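Local coordinates for EDD domain protein, DegV family (Ruminococcus gnavus, PDB 3JR7) that is of unknown function but probably binds lipids such as fatty acids, at residues G142-C153 and V163-Q174; L230-V241 and V263-F271. All coordinates share one frame; numbering follows the deposited sequence.

Interaction 1 (G142-C153 and V163-Q174); sequences GETLIALKVQQC and VVESVECYIEEQ
Y170 and Q174 meet G142, L145, I146 and K149 where helices 141-155 and 160-173 pack as an antiparallel helical hairpin. The axes of segments 142-153 and 163-173 come within 9.5 Å, with 146° between their N-to-C directions. Q174 reaches back from the end of its helix, with CG anti to the backbone N (chi1 -170°) and an extended chain beyond. Q174 NE2 donates to G142 O at 3.0 Å, on a lone pair in the carbonyl plane. The same carbonyl also accepts the helical bond from I146 N. A second bond from Q174 NE2, to Y170 OH at 3.1 Å, helps fix the turn of both the amide and the phenol. L145 CB lies 3.3 Å from Y170 OH. K149 bends at chi2 and chi3, which brings its CE over one face of the Y170 ring. K149 NZ bonds to Q152 OE1 at 2.8 Å; the aliphatic part lies on the ring while the ammonium is held by its own helix.

Further along, V167 is a knob in a hole formed by I146, K149, V150 and C153. Its CG1 meets I146 CG2, and its CG2 meets V150 CG2. I146 CD1 crosses to I171 CG1 at 3.6 Å. Near the connecting turn, V163 touches V150 and C153. Strands of the N-terminal sheet back this layer: V102 touches I146, Y100 touches V150 and V163, and F134 lies against V167 and I171. Beside V163, C153 SG rests 3.7 Å from S166 CB, while S166 OG bonds to E162 O.

Interaction 2 (L230-V241 and V263-F271); sequences LVKMADCVAADV and VQRLLKERF
The helix of a beta-alpha-beta crossover, 257-270, packs against helix 226-240 on one face of their sheet. The crossover joins strand 248-253 to its parallel neighbour 275-280. The axes of segments 230-240 and 263-270 approach to 9.2 Å at 41°. The small A234 and A238 probably help the backbones come close. A234 CB packs on L266 CB, and L267 CD2 reaches A234 and V237 CB. At one end, L230 CD2 meets V263 CG2 at 3.8 Å, and L266 CD1 lies near L230 and V231.

R270 carries the polar part. Its side chain is a knob among V231, A234, D235 and A238, and its chain is extended from CG to NE. The guanidinium grips D235 side-on, with both bonds ending on D235 OD1: R270 NE at 2.8 Å and R270 NH1 at 3.1 Å. OD1 lies in the guanidinium plane, but both nitrogens come from the same face of the carboxylate, 28° out of its plane. A234 CB covers one face of the guanidinium. R270 NH2 turns back to L266 O at 2.9 Å and has a weak bond to E269 OE1, which joins R265, E269, R270 and D235 in one salt-bridge network. With a leucine here, D235 would probably lose its mate across the contact and L266 O the bond from NH2.

Beyond R270, the F271 ring is wedged against the C-terminal end of helix 226-240. L249 and A244 also touch this ring. V237 CG1 meets F271 CZ at 3.6 Å, and A238 lies near CD2 and CE2. The ring's two faces are taken by L267 O, offset toward the rim, and by V241 CG1, which makes a CH-pi contact 3.9 Å from the centroid of the F271 ring.

In the fold
Both contacts are helix pairs packed on a sheet, but they use different helices and different sheets. Interaction 1 lies on the sheet with strands 22-27, 98-103 and 130-135. Interaction 2 lies on the sheet with strands 176-179, 248-253 and 294-297. Their centres are about 22 Å apart and they do not touch. Interaction 1 is buried; its segments run nearly antiparallel, and a single hydrogen bond, from a neutral side-chain amide, crosses between them. Interaction 2 is partly buried, and its segments run at a smaller angle. Its sheet-facing side is apolar, whereas its more exposed side carries an ionic network. The two contacts bury similar areas, 566 and 557 Å².

Interaction 1 (G142-C153 and V163-Q174)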
# COMPACT_ATOMS: atom_id res chain seq x y z
N GLY A 142 1.32 -2.76 2.17
CA GLY A 142 2.61 -3.17 1.57
C GLY A 142 3.61 -2.00 1.64
O GLY A 142 4.77 -2.17 2.03
N GLU A 143 3.15 -0.79 1.31
CA GLU A 143 4.01 0.41 1.39
C GLU A 143 4.38 0.73 2.84
O GLU A 143 5.53 1.09 3.17
CB GLU A 143 3.30 1.59 0.76
CG GLU A 143 3.03 1.42 -0.74
CD GLU A 143 2.20 2.55 -1.33
OE1 GLU A 143 2.61 3.71 -1.20
OE2 GLU A 143 1.13 2.26 -1.91
N THR A 144 3.39 0.60 3.72
CA THR A 144 3.54 0.86 5.13
C THR A 144 4.66 -0.01 5.67
O THR A 144 5.60 0.48 6.34
CB THR A 144 2.25 0.51 5.91
OG1 THR A 144 1.12 1.15 5.29
CG2 THR A 144 2.37 0.91 7.34
N LEU A 145 4.59 -1.29 5.35
CA LEU A 145 5.58 -2.24 5.87
C LEU A 145 7.00 -1.95 5.34
O LEU A 145 7.97 -2.05 6.09
CB LEU A 145 5.18 -3.68 5.57
CG LEU A 145 4.13 -4.29 6.48
CD1 LEU A 145 3.66 -5.64 5.91
CD2 LEU A 145 4.63 -4.42 7.90
N ILE A 146 7.09 -1.54 4.09
CA ILE A 146 8.38 -1.12 3.50
C ILE A 146 8.96 0.12 4.24
O ILE A 146 10.12 0.11 4.62
CB ILE A 146 8.22 -0.85 1.98
CG1 ILE A 146 7.88 -2.17 1.24
CG2 ILE A 146 9.50 -0.26 1.37
CD1 ILE A 146 7.32 -1.94 -0.16
N ALA A 147 8.12 1.13 4.51
CA ALA A 147 8.50 2.30 5.28
C ALA A 147 9.04 1.90 6.66
O ALA A 147 10.09 2.44 7.10
CB ALA A 147 7.32 3.28 5.45
N LEU A 148 8.34 0.97 7.34
CA LEU A 148 8.80 0.43 8.64
C LEU A 148 10.16 -0.26 8.54
O LEU A 148 11.04 -0.12 9.42
CB LEU A 148 7.75 -0.53 9.25
CG LEU A 148 6.48 0.13 9.80
CD1 LEU A 148 5.41 -0.83 10.19
CD2 LEU A 148 6.84 1.07 11.03
N LYS A 149 10.37 -0.98 7.46
CA LYS A 149 11.64 -1.64 7.24
C LYS A 149 12.79 -0.64 7.04
O LYS A 149 13.88 -0.84 7.55
CB LYS A 149 11.52 -2.60 6.03
CG LYS A 149 12.75 -3.49 5.76
CD LYS A 149 13.17 -4.35 6.99
CE LYS A 149 12.31 -5.54 7.21
NZ LYS A 149 12.82 -6.49 8.30
N VAL A 150 12.54 0.44 6.29
CA VAL A 150 13.53 1.50 6.15
C VAL A 150 13.95 1.99 7.53
O VAL A 150 15.14 2.06 7.85
CB VAL A 150 13.01 2.71 5.29
CG1 VAL A 150 14.03 3.89 5.38
CG2 VAL A 150 12.71 2.26 3.86
N GLN A 151 12.98 2.30 8.37
CA GLN A 151 13.26 2.81 9.72
C GLN A 151 14.02 1.78 10.55
O GLN A 151 14.92 2.12 11.30
CB GLN A 151 11.94 3.17 10.41
CG GLN A 151 12.04 3.63 11.91
CD GLN A 151 10.64 3.82 12.54
OE1 GLN A 151 9.78 2.98 12.42
NE2 GLN A 151 10.42 4.94 13.14
N GLN A 152 13.65 0.51 10.41
CA GLN A 152 14.33 -0.56 11.15
C GLN A 152 15.80 -0.63 10.74
O GLN A 152 16.69 -0.63 11.59
CB GLN A 152 13.61 -1.90 10.94
CG GLN A 152 14.25 -3.09 11.69
CD GLN A 152 13.74 -4.46 11.21
OE1 GLN A 152 12.86 -4.56 10.35
NE2 GLN A 152 14.31 -5.51 11.75
N CYS A 153 16.06 -0.62 9.43
CA CYS A 153 17.44 -0.60 8.92
C CYS A 153 18.24 0.62 9.40
O CYS A 153 19.40 0.49 9.83
CB CYS A 153 17.43 -0.62 7.42
SG CYS A 153 16.75 -2.17 6.78
N VAL A 163 20.78 0.12 3.54
CA VAL A 163 19.34 0.24 3.71
C VAL A 163 18.66 -0.08 2.37
O VAL A 163 17.69 -0.85 2.32
CB VAL A 163 18.92 1.64 4.20
CG1 VAL A 163 17.35 1.78 4.22
CG2 VAL A 163 19.56 2.02 5.58
N VAL A 164 19.15 0.50 1.28
CA VAL A 164 18.56 0.23 -0.07
C VAL A 164 18.57 -1.28 -0.38
O VAL A 164 17.53 -1.87 -0.76
CB VAL A 164 19.28 1.04 -1.18
CG1 VAL A 164 18.87 0.58 -2.56
CG2 VAL A 164 18.98 2.57 -1.02
N GLU A 165 19.74 -1.92 -0.20
CA GLU A 165 19.81 -3.36 -0.44
C GLU A 165 18.85 -4.14 0.46
O GLU A 165 18.15 -5.05 -0.03
CB GLU A 165 21.24 -3.87 -0.31
CG GLU A 165 21.38 -5.40 -0.48
CD GLU A 165 22.84 -5.91 -0.46
OE1 GLU A 165 23.67 -5.25 0.17
OE2 GLU A 165 23.12 -6.99 -1.02
N SER A 166 18.84 -3.86 1.77
CA SER A 166 18.00 -4.63 2.71
C SER A 166 16.52 -4.47 2.42
O SER A 166 15.75 -5.44 2.51
CB SER A 166 18.25 -4.27 4.18
OG SER A 166 19.62 -4.47 4.47
N VAL A 167 16.14 -3.26 2.04
CA VAL A 167 14.74 -2.98 1.76
C VAL A 167 14.31 -3.58 0.43
O VAL A 167 13.21 -4.10 0.34
CB VAL A 167 14.45 -1.48 1.83
CG1 VAL A 167 13.04 -1.19 1.32
CG2 VAL A 167 14.67 -0.97 3.30
N GLU A 168 15.14 -3.48 -0.60
CA GLU A 168 14.83 -4.15 -1.86
C GLU A 168 14.68 -5.66 -1.65
O GLU A 168 13.80 -6.26 -2.27
CB GLU A 168 15.82 -3.80 -2.99
CG GLU A 168 15.76 -2.33 -3.46
CD GLU A 168 14.52 -1.94 -4.34
OE1 GLU A 168 13.68 -2.89 -4.63
OE2 GLU A 168 14.43 -0.71 -4.78
N CYS A 169 15.49 -6.26 -0.77
CA CYS A 169 15.33 -7.68 -0.43
C CYS A 169 13.97 -7.91 0.24
O CYS A 169 13.21 -8.80 -0.14
CB CYS A 169 16.46 -8.17 0.50
SG CYS A 169 16.18 -9.86 1.19
N TYR A 170 13.66 -7.10 1.23
CA TYR A 170 12.36 -7.18 1.86
C TYR A 170 11.21 -7.10 0.84
O TYR A 170 10.25 -7.90 0.92
CB TYR A 170 12.19 -6.11 2.96
CG TYR A 170 10.77 -6.15 3.52
CD1 TYR A 170 10.30 -7.29 4.17
CD2 TYR A 170 9.88 -5.10 3.34
CE1 TYR A 170 8.99 -7.38 4.62
CE2 TYR A 170 8.57 -5.16 3.82
CZ TYR A 170 8.14 -6.31 4.44
OH TYR A 170 6.84 -6.43 4.88
N ILE A 171 11.30 -6.19 -0.13
CA ILE A 171 10.28 -6.06 -1.15
C ILE A 171 10.10 -7.37 -1.91
O ILE A 171 8.97 -7.83 -2.17
CB ILE A 171 10.59 -4.88 -2.07
CG1 ILE A 171 10.37 -3.56 -1.26
CG2 ILE A 171 9.75 -4.87 -3.29
CD1 ILE A 171 10.85 -2.30 -2.01
N GLU A 172 11.22 -8.00 -2.23
CA GLU A 172 11.22 -9.30 -2.92
C GLU A 172 10.58 -10.42 -2.08
O GLU A 172 9.88 -11.26 -2.62
CB GLU A 172 12.69 -9.66 -3.29
CG GLU A 172 12.87 -10.95 -4.12
CD GLU A 172 13.15 -12.19 -3.29
OE1 GLU A 172 13.34 -12.09 -2.05
OE2 GLU A 172 13.19 -13.28 -3.90
N GLU A 173 10.77 -10.39 -0.76
CA GLU A 173 10.12 -11.36 0.13
C GLU A 173 8.64 -11.11 0.34
O GLU A 173 7.89 -12.06 0.61
CB GLU A 173 10.78 -11.37 1.51
CG GLU A 173 12.28 -11.72 1.38
CD GLU A 173 13.13 -11.44 2.64
OE1 GLU A 173 12.83 -10.57 3.49
OE2 GLU A 173 14.16 -12.11 2.77
N GLN A 174 8.23 -9.84 0.24
CA GLN A 174 6.88 -9.40 0.59
C GLN A 174 5.82 -9.80 -0.44
O GLN A 174 5.98 -9.49 -1.62
CB GLN A 174 6.87 -7.88 0.75
CG GLN A 174 5.61 -7.28 1.35
CD GLN A 174 5.60 -5.76 1.24
OE1 GLN A 174 5.51 -5.23 0.13
NE2 GLN A 174 5.63 -5.05 2.39

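Interaction 2 (L230-V241 and V263-F271)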
# COMPACT_ATOMS: atom_id res chain seq x y z
N LEU A 230 -12.29 -15.71 3.32
CA LEU A 230 -11.26 -15.26 4.27
C LEU A 230 -10.38 -16.43 4.73
O LEU A 230 -9.15 -16.28 4.87
CB LEU A 230 -11.86 -14.48 5.42
CG LEU A 230 -12.53 -13.18 5.00
CD1 LEU A 230 -13.13 -12.61 6.27
CD2 LEU A 230 -11.59 -12.12 4.31
N VAL A 231 -10.99 -17.60 4.90
CA VAL A 231 -10.23 -18.81 5.21
C VAL A 231 -9.29 -19.16 4.07
O VAL A 231 -8.14 -19.46 4.30
CB VAL A 231 -11.19 -20.02 5.49
CG1 VAL A 231 -10.43 -21.35 5.60
CG2 VAL A 231 -12.05 -19.73 6.77
N LYS A 232 -9.78 -19.15 2.83
CA LYS A 232 -8.92 -19.46 1.70
C LYS A 232 -7.79 -18.41 1.57
O LYS A 232 -6.66 -18.77 1.23
CB LYS A 232 -9.71 -19.53 0.39
CG LYS A 232 -10.65 -20.69 0.29
CD LYS A 232 -10.81 -21.21 -1.12
CE LYS A 232 -12.05 -22.13 -1.26
NZ LYS A 232 -12.30 -22.54 -2.69
N MSE A 233 -8.09 -17.15 1.83
CA MSE A 233 -7.03 -16.12 1.83
C MSE A 233 -5.95 -16.44 2.87
O MSE A 233 -4.76 -16.47 2.53
CB MSE A 233 -7.56 -14.70 2.07
CG MSE A 233 -6.41 -13.68 2.02
SE MSE A 233 -7.01 -11.87 1.93
CE MSE A 233 -8.52 -12.26 0.80
N ALA A 234 -6.38 -16.73 4.10
CA ALA A 234 -5.46 -17.17 5.18
C ALA A 234 -4.59 -18.33 4.77
O ALA A 234 -3.42 -18.33 5.06
CB ALA A 234 -6.23 -17.52 6.50
N ASP A 235 -5.18 -19.33 4.11
CA ASP A 235 -4.41 -20.46 3.62
C ASP A 235 -3.40 -19.98 2.58
O ASP A 235 -2.26 -20.45 2.61
CB ASP A 235 -5.29 -21.55 3.02
CG ASP A 235 -6.18 -22.23 4.04
OD1 ASP A 235 -5.84 -22.25 5.24
OD2 ASP A 235 -7.24 -22.77 3.63
N CYS A 236 -3.79 -19.10 1.65
CA CYS A 236 -2.85 -18.64 0.61
C CYS A 236 -1.66 -17.94 1.24
O CYS A 236 -0.49 -18.19 0.87
CB CYS A 236 -3.50 -17.70 -0.36
SG CYS A 236 -4.68 -18.44 -1.45
N VAL A 237 -1.93 -17.08 2.20
CA VAL A 237 -0.86 -16.33 2.87
C VAL A 237 0.07 -17.33 3.53
O VAL A 237 1.31 -17.24 3.39
CB VAL A 237 -1.40 -15.38 3.93
CG1 VAL A 237 -0.24 -14.69 4.62
CG2 VAL A 237 -2.41 -14.38 3.33
N ALA A 238 -0.53 -18.30 4.21
CA ALA A 238 0.24 -19.29 4.94
C ALA A 238 1.09 -20.19 4.03
O ALA A 238 2.21 -20.56 4.39
CB ALA A 238 -0.68 -20.14 5.84
N ALA A 239 0.57 -20.51 2.84
CA ALA A 239 1.31 -21.33 1.87
C ALA A 239 2.59 -20.66 1.32
O ALA A 239 3.51 -21.35 0.92
CB ALA A 239 0.40 -21.73 0.70
N ASP A 240 2.60 -19.33 1.27
CA ASP A 240 3.70 -18.59 0.68
C ASP A 240 4.67 -18.10 1.75
O ASP A 240 5.82 -17.84 1.44
CB ASP A 240 3.20 -17.35 -0.08
CG ASP A 240 2.42 -17.69 -1.33
OD1 ASP A 240 2.61 -18.80 -1.91
OD2 ASP A 240 1.60 -16.82 -1.75
N VAL A 241 4.25 -17.95 2.99
CA VAL A 241 5.09 -17.18 3.92
C VAL A 241 6.31 -18.02 4.30
O VAL A 241 6.20 -19.24 4.41
CB VAL A 241 4.32 -16.62 5.14
CG1 VAL A 241 3.94 -17.73 6.17
CG2 VAL A 241 5.15 -15.50 5.85
N VAL A 263 -9.61 -12.08 10.32
CA VAL A 263 -8.48 -12.44 9.47
C VAL A 263 -7.23 -12.59 10.30
O VAL A 263 -6.49 -13.55 10.12
CB VAL A 263 -8.29 -11.42 8.31
CG1 VAL A 263 -6.98 -11.63 7.57
CG2 VAL A 263 -9.50 -11.54 7.40
N GLN A 264 -7.02 -11.67 11.24
CA GLN A 264 -5.85 -11.72 12.07
C GLN A 264 -5.83 -13.05 12.85
O GLN A 264 -4.78 -13.74 12.96
CB GLN A 264 -5.82 -10.48 12.96
CG GLN A 264 -4.58 -10.29 13.83
CD GLN A 264 -4.70 -9.08 14.69
OE1 GLN A 264 -5.72 -8.90 15.36
NE2 GLN A 264 -3.69 -8.18 14.62
N ARG A 265 -7.02 -13.43 13.35
CA ARG A 265 -7.18 -14.65 14.14
C ARG A 265 -6.89 -15.89 13.30
O ARG A 265 -6.13 -16.77 13.72
CB ARG A 265 -8.61 -14.69 14.74
CG ARG A 265 -8.88 -15.91 15.62
CD ARG A 265 -10.33 -16.00 16.11
NE ARG A 265 -11.17 -16.53 15.04
CZ ARG A 265 -11.15 -17.80 14.63
NH1 ARG A 265 -10.37 -18.68 15.22
NH2 ARG A 265 -11.94 -18.18 13.62
N LEU A 266 -7.45 -15.95 12.09
CA LEU A 266 -7.19 -17.07 11.19
C LEU A 266 -5.71 -17.20 10.85
O LEU A 266 -5.19 -18.28 10.74
CB LEU A 266 -7.97 -16.92 9.86
CG LEU A 266 -9.50 -17.00 9.95
CD1 LEU A 266 -10.15 -16.46 8.63
CD2 LEU A 266 -9.90 -18.42 10.23
N LEU A 267 -5.04 -16.08 10.63
CA LEU A 267 -3.63 -16.11 10.26
C LEU A 267 -2.79 -16.62 11.41
O LEU A 267 -1.87 -17.38 11.21
CB LEU A 267 -3.15 -14.72 9.81
CG LEU A 267 -3.75 -14.31 8.48
CD1 LEU A 267 -3.67 -12.78 8.27
CD2 LEU A 267 -3.14 -15.07 7.26
N LYS A 268 -3.13 -16.17 12.60
CA LYS A 268 -2.43 -16.59 13.81
C LYS A 268 -2.55 -18.09 14.10
O LYS A 268 -1.67 -18.67 14.70
CB LYS A 268 -2.95 -15.82 14.99
CG LYS A 268 -2.19 -16.04 16.25
CD LYS A 268 -2.55 -14.96 17.28
CE LYS A 268 -1.43 -14.72 18.27
NZ LYS A 268 -1.35 -15.76 19.29
N GLU A 269 -3.64 -18.70 13.66
CA GLU A 269 -3.78 -20.12 13.76
C GLU A 269 -2.80 -20.87 12.83
O GLU A 269 -2.51 -22.06 13.06
CB GLU A 269 -5.20 -20.55 13.39
CG GLU A 269 -6.33 -20.08 14.27
CD GLU A 269 -7.69 -20.59 13.78
OE1 GLU A 269 -8.06 -20.45 12.57
OE2 GLU A 269 -8.40 -21.14 14.63
N ARG A 270 -2.38 -20.22 11.75
CA ARG A 270 -1.60 -20.83 10.70
C ARG A 270 -0.08 -20.59 10.79
O ARG A 270 0.65 -21.40 10.32
CB ARG A 270 -2.13 -20.44 9.32
CG ARG A 270 -3.55 -20.86 9.10
CD ARG A 270 -4.25 -20.13 8.02
NE ARG A 270 -5.39 -20.91 7.62
CZ ARG A 270 -6.42 -21.15 8.40
NH1 ARG A 270 -7.38 -21.90 7.96
NH2 ARG A 270 -6.48 -20.65 9.61
N PHE A 271 0.36 -19.50 11.38
CA PHE A 271 1.80 -19.21 11.54
C PHE A 271 2.04 -18.10 12.55
O PHE A 271 1.17 -17.26 12.80
CB PHE A 271 2.48 -18.85 10.21
CG PHE A 271 1.82 -17.70 9.46
CD1 PHE A 271 2.22 -16.38 9.67
CD2 PHE A 271 0.83 -17.96 8.54
CE1 PHE A 271 1.64 -15.31 8.97
CE2 PHE A 271 0.24 -16.92 7.81
CZ PHE A 271 0.62 -15.59 8.05